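Local coordinates for iron binding protein FbpA (Mannheimia haemolytica, PDB 1Q35) that binds ferric iron and, as a periplasmic solute-binding protein, probably delivers it to a membrane transporter for bacterial iron uptake, at residues 57-65 with 294-302; 133-141 with 305-314. One frame throughout, in Å; residues are numbered along the deposited sequence.

Both contacts lean on the C-terminal part of the chain, and helix 301-311 runs from one to the other: its first two residues belong to contact 1 and residues 305-311 to contact 2, with the two centres about 17 Å apart. Contact 1, nearer the middle of the molecule, is helix against helix and holds together by packing, with Asp59 and Ser61 hydrogen-bonded elsewhere. Contact 2 lies farther out and joins a loop to a helix end through a carboxylate that takes a hydroxyl and a backbone N-H, and through a water, with an exposed lysine at its border. They touch where Tyr301 packs against Ser141, the residue before the iron-binding Tyr142.

Contact 1: 57-65 with 294-302; sequences TVDISRVME and LEDIAKNYE. With EDO (1,2-ethanediol), chain B.
Helix 60-65 crosses helix 294-298 nearly at right angles (-81°), their axes 8.6 Å apart, and the backbones come nearest at Ser61 and Ala298, whose CA atoms are 4.3 Å apart. Such proximity is possible because both residues are small: Ser61 OG lies 3.4 Å from Ala298 CA. Beside this point Ile60, with CG1 anti to its backbone N (chi1 -176°), lays CG1 3.9 Å from Leu294 CB, while its CG2 branch meets Ile297 CG2 at 4.0 Å. A turn further along, Met64 CG rests 3.5 Å from Ala298 CB. The contact packs helix 294-298 and the start of helix 301-311 against the helix that follows strand 54-57 in the periplasmic binding protein fold. Asp59 is the N-cap of that helix: Ser61 N donates to OD1 and Arg62 N to OD2, both from above the carboxylate plane, and OD1 is also hydrogen-bonded to Ser145 OG and Asn230 ND2. Ser61 OG bonds Ser145 OG as well, on helix 141-168, which carries the iron ligand Tyr142. Tyr301 CD1 lies 3.2 Å from Ser61 OG, the hydroxyl meeting the ring obliquely. Ethanediol, probably from the crystallisation liquor, sits by Glu65 CB and bonds Ala298 O weakly.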
loop_
_atom_site.group_PDB
_atom_site.type_symbol
_atom_site.label_atom_id
_atom_site.label_comp_id
_atom_site.label_asym_id
_atom_site.label_seq_id
_atom_site.Cartn_x
_atom_site.Cartn_y
_atom_site.Cartn_z
ATOM N N THR A 57 9.349 0.445 -1.232
ATOM C CA THR A 57 8.199 1.340 -1.169
ATOM C C THR A 57 6.900 0.604 -0.843
ATOM O O THR A 57 6.818 -0.624 -0.949
ATOM C CB THR A 57 8.051 2.038 -2.526
ATOM O OG1 THR A 57 8.008 1.046 -3.561
ATOM C CG2 THR A 57 9.282 2.879 -2.844
ATOM N N VAL A 58 5.885 1.381 -0.470
ATOM C CA VAL A 58 4.558 0.848 -0.157
ATOM C C VAL A 58 3.457 1.524 -0.965
ATOM O O VAL A 58 2.274 1.337 -0.674
ATOM C CB VAL A 58 4.226 0.990 1.356
ATOM C CG1 VAL A 58 5.180 0.156 2.186
ATOM C CG2 VAL A 58 4.256 2.441 1.800
ATOM N N ASP A 59 3.829 2.305 -1.974
ATOM C CA ASP A 59 2.863 3.120 -2.702
ATOM C C ASP A 59 3.408 3.444 -4.096
ATOM O O ASP A 59 4.557 3.868 -4.232
ATOM C CB ASP A 59 2.591 4.387 -1.883
ATOM C CG ASP A 59 1.841 5.447 -2.649
ATOM O OD1 ASP A 59 0.849 5.117 -3.349
ATOM O OD2 ASP A 59 2.187 6.648 -2.592
ATOM N N ILE A 60 2.587 3.249 -5.123
ATOM C CA ILE A 60 2.975 3.594 -6.490
ATOM C C ILE A 60 3.296 5.076 -6.624
ATOM O O ILE A 60 4.188 5.443 -7.387
ATOM C CB ILE A 60 1.883 3.186 -7.511
ATOM C CG1 ILE A 60 2.347 3.473 -8.945
ATOM C CG2 ILE A 60 0.558 3.913 -7.249
ATOM C CD1 ILE A 60 3.518 2.636 -9.403
ATOM N N SER A 61 2.593 5.937 -5.896
ATOM C CA SER A 61 2.847 7.360 -6.038
ATOM C C SER A 61 4.241 7.743 -5.534
ATOM O O SER A 61 4.901 8.581 -6.144
ATOM C CB SER A 61 1.748 8.180 -5.382
ATOM O OG SER A 61 0.511 7.915 -6.021
ATOM N N ARG A 62 4.708 7.114 -4.456
ATOM C CA ARG A 62 6.085 7.313 -3.995
ATOM C C ARG A 62 7.091 6.791 -5.019
ATOM O O ARG A 62 8.117 7.430 -5.277
ATOM C CB ARG A 62 6.325 6.624 -2.651
ATOM C CG ARG A 62 7.729 6.827 -2.076
ATOM C CD ARG A 62 8.010 8.232 -1.575
ATOM N NE ARG A 62 7.448 8.458 -0.249
ATOM C CZ ARG A 62 7.442 9.629 0.381
ATOM N NH1 ARG A 62 6.900 9.717 1.587
ATOM N NH2 ARG A 62 7.978 10.710 -0.174
ATOM N N VAL A 63 6.809 5.628 -5.591
ATOM C CA VAL A 63 7.655 5.065 -6.637
ATOM C C VAL A 63 7.833 6.060 -7.775
ATOM O O VAL A 63 8.957 6.306 -8.220
ATOM C CB VAL A 63 7.060 3.758 -7.203
ATOM C CG1 VAL A 63 7.742 3.358 -8.499
ATOM C CG2 VAL A 63 7.176 2.636 -6.185
ATOM N N MET A 64 6.735 6.639 -8.244
ATOM C CA MET A 64 6.804 7.558 -9.376
ATOM C C MET A 64 7.430 8.893 -8.984
ATOM O O MET A 64 8.098 9.509 -9.804
ATOM C CB MET A 64 5.427 7.753 -10.017
ATOM C CG MET A 64 4.859 6.497 -10.648
ATOM S SD MET A 64 6.018 5.610 -11.719
ATOM C CE MET A 64 6.417 6.866 -12.915
ATOM N N GLU A 65 7.276 9.328 -7.736
ATOM C CA GLU A 65 7.994 10.508 -7.251
ATOM C C GLU A 65 9.500 10.301 -7.426
ATOM O O GLU A 65 10.211 11.183 -7.919
ATOM C CB GLU A 65 7.679 10.784 -5.778
ATOM C CG GLU A 65 8.380 12.020 -5.223
ATOM C CD GLU A 65 8.267 12.160 -3.716
ATOM O OE1 GLU A 65 8.885 13.101 -3.165
ATOM O OE2 GLU A 65 7.570 11.340 -3.076
ATOM N N LEU A 294 -1.324 1.542 -13.012
ATOM C CA LEU A 294 -0.638 2.039 -11.824
ATOM C C LEU A 294 -0.134 3.471 -12.004
ATOM O O LEU A 294 -0.309 4.303 -11.119
ATOM C CB LEU A 294 0.509 1.096 -11.441
ATOM C CG LEU A 294 0.069 -0.214 -10.774
ATOM C CD1 LEU A 294 1.209 -1.232 -10.737
ATOM C CD2 LEU A 294 -0.468 0.036 -9.364
ATOM N N GLU A 295 0.463 3.774 -13.155
ATOM C CA GLU A 295 0.983 5.116 -13.409
ATOM C C GLU A 295 -0.120 6.165 -13.440
ATOM O O GLU A 295 0.131 7.326 -13.135
ATOM C CB GLU A 295 1.767 5.167 -14.722
ATOM C CG GLU A 295 3.108 4.452 -14.677
ATOM C CD GLU A 295 3.048 3.017 -15.174
ATOM O OE1 GLU A 295 1.960 2.396 -15.170
ATOM O OE2 GLU A 295 4.112 2.495 -15.562
ATOM N N ASP A 296 -1.326 5.759 -13.822
ATOM C CA ASP A 296 -2.458 6.676 -13.872
ATOM C C ASP A 296 -3.056 6.973 -12.495
ATOM O O ASP A 296 -3.806 7.931 -12.358
ATOM C CB ASP A 296 -3.513 6.168 -14.845
ATOM C CG ASP A 296 -3.036 6.206 -16.278
ATOM O OD1 ASP A 296 -2.340 7.177 -16.648
ATOM O OD2 ASP A 296 -3.309 5.295 -17.079
ATOM N N ILE A 297 -2.735 6.163 -11.487
ATOM C CA ILE A 297 -2.991 6.539 -10.096
ATOM C C ILE A 297 -2.017 7.657 -9.717
ATOM O O ILE A 297 -2.429 8.747 -9.311
ATOM C CB ILE A 297 -2.816 5.330 -9.138
ATOM C CG1 ILE A 297 -3.809 4.215 -9.478
ATOM C CG2 ILE A 297 -2.970 5.775 -7.678
ATOM C CD1 ILE A 297 -3.504 2.903 -8.773
ATOM N N ALA A 298 -0.722 7.381 -9.861
ATOM C CA ALA A 298 0.315 8.303 -9.412
ATOM C C ALA A 298 0.213 9.675 -10.068
ATOM O O ALA A 298 0.503 10.687 -9.447
ATOM C CB ALA A 298 1.695 7.707 -9.657
ATOM N N LYS A 299 -0.205 9.689 -11.329
ATOM C CA LYS A 299 -0.379 10.911 -12.115
ATOM C C LYS A 299 -1.273 11.928 -11.416
ATOM O O LYS A 299 -1.114 13.134 -11.590
ATOM C CB LYS A 299 -1.002 10.511 -13.465
ATOM C CG LYS A 299 -1.418 11.603 -14.431
ATOM C CD LYS A 299 -1.957 10.961 -15.721
ATOM C CE LYS A 299 -3.356 10.325 -15.564
ATOM N NZ LYS A 299 -3.786 9.579 -16.797
ATOM N N ASN A 300 -2.216 11.430 -10.624
ATOM C CA ASN A 300 -3.215 12.264 -9.964
ATOM C C ASN A 300 -2.931 12.535 -8.489
ATOM O O ASN A 300 -3.750 13.162 -7.814
ATOM C CB ASN A 300 -4.594 11.614 -10.101
ATOM C CG ASN A 300 -5.060 11.564 -11.526
ATOM O OD1 ASN A 300 -5.277 12.592 -12.155
ATOM N ND2 ASN A 300 -5.193 10.362 -12.060
ATOM N N TYR A 301 -1.787 12.082 -7.986
ATOM C CA TYR A 301 -1.467 12.237 -6.566
ATOM C C TYR A 301 -1.441 13.701 -6.113
ATOM O O TYR A 301 -2.022 14.049 -5.092
ATOM C CB TYR A 301 -0.131 11.568 -6.241
ATOM C CG TYR A 301 0.128 11.441 -4.753
ATOM C CD1 TYR A 301 -0.260 10.294 -4.059
ATOM C CD2 TYR A 301 0.746 12.462 -4.039
ATOM C CE1 TYR A 301 -0.028 10.156 -2.703
ATOM C CE2 TYR A 301 0.970 12.339 -2.662
ATOM C CZ TYR A 301 0.579 11.182 -2.010
ATOM O OH TYR A 301 0.793 11.052 -0.653
ATOM N N GLU A 302 -0.768 14.555 -6.875
ATOM C CA GLU A 302 -0.647 15.970 -6.535
ATOM C C GLU A 302 -2.017 16.636 -6.439
ATOM O O GLU A 302 -2.296 17.373 -5.493
ATOM C CB GLU A 302 0.230 16.674 -7.579
ATOM C CG GLU A 302 0.384 18.176 -7.421
ATOM C CD GLU A 302 1.352 18.757 -8.434
ATOM O OE1 GLU A 302 2.384 19.329 -8.016
ATOM O OE2 GLU A 302 1.085 18.634 -9.649
HETATM C C1 EDO B . 3.969 12.002 -7.164
HETATM O O1 EDO B . 5.165 12.760 -7.278
HETATM C C2 EDO B . 3.813 11.140 -8.408
HETATM O O2 EDO B . 3.626 11.973 -9.545
#

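Contact 2: 133-141 with 305-314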
loop_
_atom_site.group_PDB
_atom_site.type_symbol
_atom_site.label_atom_id
_atom_site.label_comp_id
_atom_site.label_asym_id
_atom_site.label_seq_id
_atom_site.Cartn_x
_atom_site.Cartn_y
_atom_site.Cartn_z
ATOM N N VAL A 133 -18.009 6.592 10.355
ATOM C CA VAL A 133 -16.836 6.247 9.548
ATOM C C VAL A 133 -15.530 6.657 10.237
ATOM O O VAL A 133 -15.436 7.739 10.798
ATOM C CB VAL A 133 -16.924 6.892 8.153
ATOM C CG1 VAL A 133 -15.780 6.408 7.257
ATOM C CG2 VAL A 133 -18.287 6.598 7.517
ATOM N N CYS A 134 -14.533 5.776 10.195
ATOM C CA CYS A 134 -13.186 6.070 10.689
ATOM C C CYS A 134 -12.179 5.928 9.548
ATOM O O CYS A 134 -12.186 4.932 8.827
ATOM C CB CYS A 134 -12.732 5.016 11.717
ATOM S SG CYS A 134 -13.169 5.137 13.464
ATOM N N VAL A 135 -11.312 6.918 9.394
ATOM C CA VAL A 135 -10.202 6.831 8.455
ATOM C C VAL A 135 -8.995 7.532 9.069
ATOM O O VAL A 135 -9.136 8.546 9.766
ATOM C CB VAL A 135 -10.556 7.378 7.067
ATOM C CG1 VAL A 135 -10.724 8.862 7.104
ATOM C CG2 VAL A 135 -9.503 6.966 6.037
ATOM N N ARG A 136 -7.810 6.986 8.827
ATOM C CA ARG A 136 -6.577 7.662 9.215
ATOM C C ARG A 136 -6.422 8.963 8.427
ATOM O O ARG A 136 -7.210 9.255 7.530
ATOM C CB ARG A 136 -5.370 6.759 8.986
ATOM C CG ARG A 136 -4.969 6.635 7.525
ATOM C CD ARG A 136 -3.973 5.552 7.256
ATOM N NE ARG A 136 -2.694 5.797 7.915
ATOM C CZ ARG A 136 -1.717 4.914 7.961
ATOM N NH1 ARG A 136 -1.879 3.715 7.416
ATOM N NH2 ARG A 136 -0.581 5.226 8.569
ATOM N N SER A 137 -5.412 9.744 8.779
ATOM C CA SER A 137 -5.150 11.015 8.109
ATOM C C SER A 137 -5.422 10.958 6.608
ATOM O O SER A 137 -4.934 10.073 5.910
ATOM C CB SER A 137 -3.702 11.438 8.324
ATOM O OG SER A 137 -3.416 12.618 7.588
ATOM N N GLY A 138 -6.174 11.935 6.121
ATOM C CA GLY A 138 -6.444 12.053 4.701
ATOM C C GLY A 138 -5.200 12.296 3.869
ATOM O O GLY A 138 -5.204 12.048 2.666
ATOM N N LYS A 139 -4.138 12.789 4.505
ATOM C CA LYS A 139 -2.857 13.021 3.843
ATOM C C LYS A 139 -1.949 11.800 3.814
ATOM O O LYS A 139 -0.888 11.831 3.191
ATOM C CB LYS A 139 -2.120 14.179 4.522
ATOM C CG LYS A 139 -2.863 15.492 4.449
ATOM C CD LYS A 139 -2.120 16.621 5.144
ATOM C CE LYS A 139 -3.065 17.763 5.505
ATOM N NZ LYS A 139 -4.034 18.090 4.412
ATOM N N ASN A 140 -2.341 10.721 4.486
ATOM C CA ASN A 140 -1.587 9.490 4.377
ATOM C C ASN A 140 -1.627 8.990 2.938
ATOM O O ASN A 140 -2.678 9.000 2.308
ATOM C CB ASN A 140 -2.132 8.421 5.309
ATOM C CG ASN A 140 -1.378 7.143 5.181
ATOM O OD1 ASN A 140 -0.302 6.980 5.764
ATOM N ND2 ASN A 140 -1.890 6.252 4.366
ATOM N N SER A 141 -0.490 8.540 2.426
ATOM C CA SER A 141 -0.389 8.234 0.996
ATOM C C SER A 141 -1.250 7.069 0.541
ATOM O O SER A 141 -1.646 7.027 -0.610
ATOM C CB SER A 141 1.062 8.018 0.573
ATOM O OG SER A 141 1.602 6.859 1.158
ATOM N N LEU A 305 -3.842 15.385 -3.268
ATOM C CA LEU A 305 -3.328 15.995 -2.047
ATOM C C LEU A 305 -3.859 17.418 -1.898
ATOM O O LEU A 305 -4.191 17.851 -0.797
ATOM C CB LEU A 305 -1.799 15.979 -2.043
ATOM C CG LEU A 305 -1.132 16.416 -0.737
ATOM C CD1 LEU A 305 -1.482 15.466 0.397
ATOM C CD2 LEU A 305 0.368 16.502 -0.919
ATOM N N LYS A 306 -3.969 18.130 -3.015
ATOM C CA LYS A 306 -4.527 19.476 -3.026
ATOM C C LYS A 306 -5.973 19.471 -2.539
ATOM O O LYS A 306 -6.370 20.335 -1.757
ATOM C CB LYS A 306 -4.428 20.059 -4.436
ATOM C CG LYS A 306 -4.836 21.505 -4.583
ATOM C CD LYS A 306 -4.538 21.989 -6.001
ATOM C CE LYS A 306 -4.887 23.451 -6.203
ATOM N NZ LYS A 306 -3.965 24.375 -5.483
ATOM N N LEU A 307 -6.768 18.497 -2.979
ATOM C CA LEU A 307 -8.155 18.414 -2.529
ATOM C C LEU A 307 -8.247 18.137 -1.036
ATOM O O LEU A 307 -9.085 18.718 -0.350
ATOM C CB LEU A 307 -8.925 17.327 -3.272
ATOM C CG LEU A 307 -9.102 17.549 -4.771
ATOM C CD1 LEU A 307 -9.948 16.441 -5.366
ATOM C CD2 LEU A 307 -9.715 18.905 -5.083
ATOM N N VAL A 308 -7.396 17.247 -0.539
ATOM C CA VAL A 308 -7.383 16.917 0.889
ATOM C C VAL A 308 -7.093 18.177 1.712
ATOM O O VAL A 308 -7.719 18.419 2.745
ATOM C CB VAL A 308 -6.360 15.795 1.191
ATOM C CG1 VAL A 308 -6.160 15.620 2.690
ATOM C CG2 VAL A 308 -6.819 14.483 0.573
ATOM N N ASP A 309 -6.154 18.985 1.231
ATOM C CA ASP A 309 -5.830 20.255 1.870
ATOM C C ASP A 309 -6.998 21.236 1.807
ATOM O O ASP A 309 -7.315 21.880 2.808
ATOM C CB ASP A 309 -4.587 20.876 1.233
ATOM C CG ASP A 309 -4.205 22.189 1.877
ATOM O OD1 ASP A 309 -3.929 22.192 3.093
ATOM O OD2 ASP A 309 -4.181 23.269 1.252
ATOM N N GLU A 310 -7.654 21.349 0.652
ATOM C CA GLU A 310 -8.763 22.288 0.491
ATOM C C GLU A 310 -9.912 21.977 1.440
ATOM O O GLU A 310 -10.498 22.886 2.027
ATOM C CB GLU A 310 -9.274 22.289 -0.952
ATOM C CG GLU A 310 -8.337 22.962 -1.937
ATOM C CD GLU A 310 -8.780 22.808 -3.377
ATOM O OE1 GLU A 310 -7.953 23.088 -4.263
ATOM O OE2 GLU A 310 -9.945 22.423 -3.619
ATOM N N VAL A 311 -10.233 20.697 1.610
ATOM C CA VAL A 311 -11.343 20.319 2.485
ATOM C C VAL A 311 -10.927 20.273 3.957
ATOM O O VAL A 311 -11.775 20.089 4.826
ATOM C CB VAL A 311 -12.002 18.972 2.062
ATOM C CG1 VAL A 311 -12.392 19.000 0.589
ATOM C CG2 VAL A 311 -11.112 17.784 2.366
ATOM N N LYS A 312 -9.636 20.439 4.225
ATOM C CA LYS A 312 -9.087 20.377 5.581
ATOM C C LYS A 312 -9.575 19.094 6.249
ATOM O O LYS A 312 -10.196 19.105 7.319
ATOM C CB LYS A 312 -9.437 21.635 6.390
ATOM C CG LYS A 312 -8.813 22.916 5.830
ATOM C CD LYS A 312 -7.293 22.926 5.974
ATOM C CE LYS A 312 -6.677 24.250 5.535
ATOM N NZ LYS A 312 -6.393 24.288 4.072
ATOM N N PHE A 313 -9.272 17.982 5.584
ATOM C CA PHE A 313 -9.839 16.682 5.918
ATOM C C PHE A 313 -9.618 16.275 7.368
ATOM O O PHE A 313 -10.492 15.655 7.976
ATOM C CB PHE A 313 -9.269 15.598 4.990
ATOM C CG PHE A 313 -9.982 14.285 5.100
ATOM C CD1 PHE A 313 -11.111 14.027 4.337
ATOM C CD2 PHE A 313 -9.547 13.323 5.988
ATOM C CE1 PHE A 313 -11.771 12.831 4.452
ATOM C CE2 PHE A 313 -10.209 12.127 6.108
ATOM C CZ PHE A 313 -11.317 11.877 5.331
ATOM N N ASP A 314 -8.444 16.587 7.899
ATOM C CA ASP A 314 -8.065 16.137 9.237
ATOM C C ASP A 314 -8.539 17.047 10.369
ATOM O O ASP A 314 -8.387 16.701 11.539
ATOM C CB ASP A 314 -6.551 15.989 9.328
ATOM C CG ASP A 314 -6.010 14.850 8.484
ATOM O OD1 ASP A 314 -6.795 14.023 7.954
ATOM O OD2 ASP A 314 -4.786 14.701 8.315
HETATM O O HOH W 1 -2.962 17.693 1.976
#
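Asp314 grips the turn at Ser137 and Gly138 with both carboxylate oxygens, each through its syn lone pair. OD2 accepts from Ser137 OG at 2.6 Å, and OD1 from Gly138 N at 2.8 Å in a nearly straight bond (164°), so the two bonds fix the rotation of the carboxylate. The serine hydroxyl, which donates to Asp314, accepts from Lys139 N at 3.2 Å, forming an ST turn; Ser137 O bonds both Asn140 N and Asn143 ND2. Gly138 O is buried against Val308 CG2 and has no partner in the model. Gly138 CA sits 3.6 Å from Phe313 CD2, and in one conformer Val135 CG1 meets the edge of that ring. Lys139 passes at a slant over Val308; its NZ donates to a water at 2.7 Å that bonds on to Leu305 O, whereas Asp309 OD1, 4.3 Å from NZ, is too distant for a salt bridge. At the helix end Asp309 O takes Lys312 N and Lys312 NZ from opposite faces of its plane, and Lys167 NZ bonds Val311 O and Lys312 O. A Schellman motif at Lys312 turns the chain so that Phe313 and Asp314 dock on the type I turn 137-140 leading into helix 141-168.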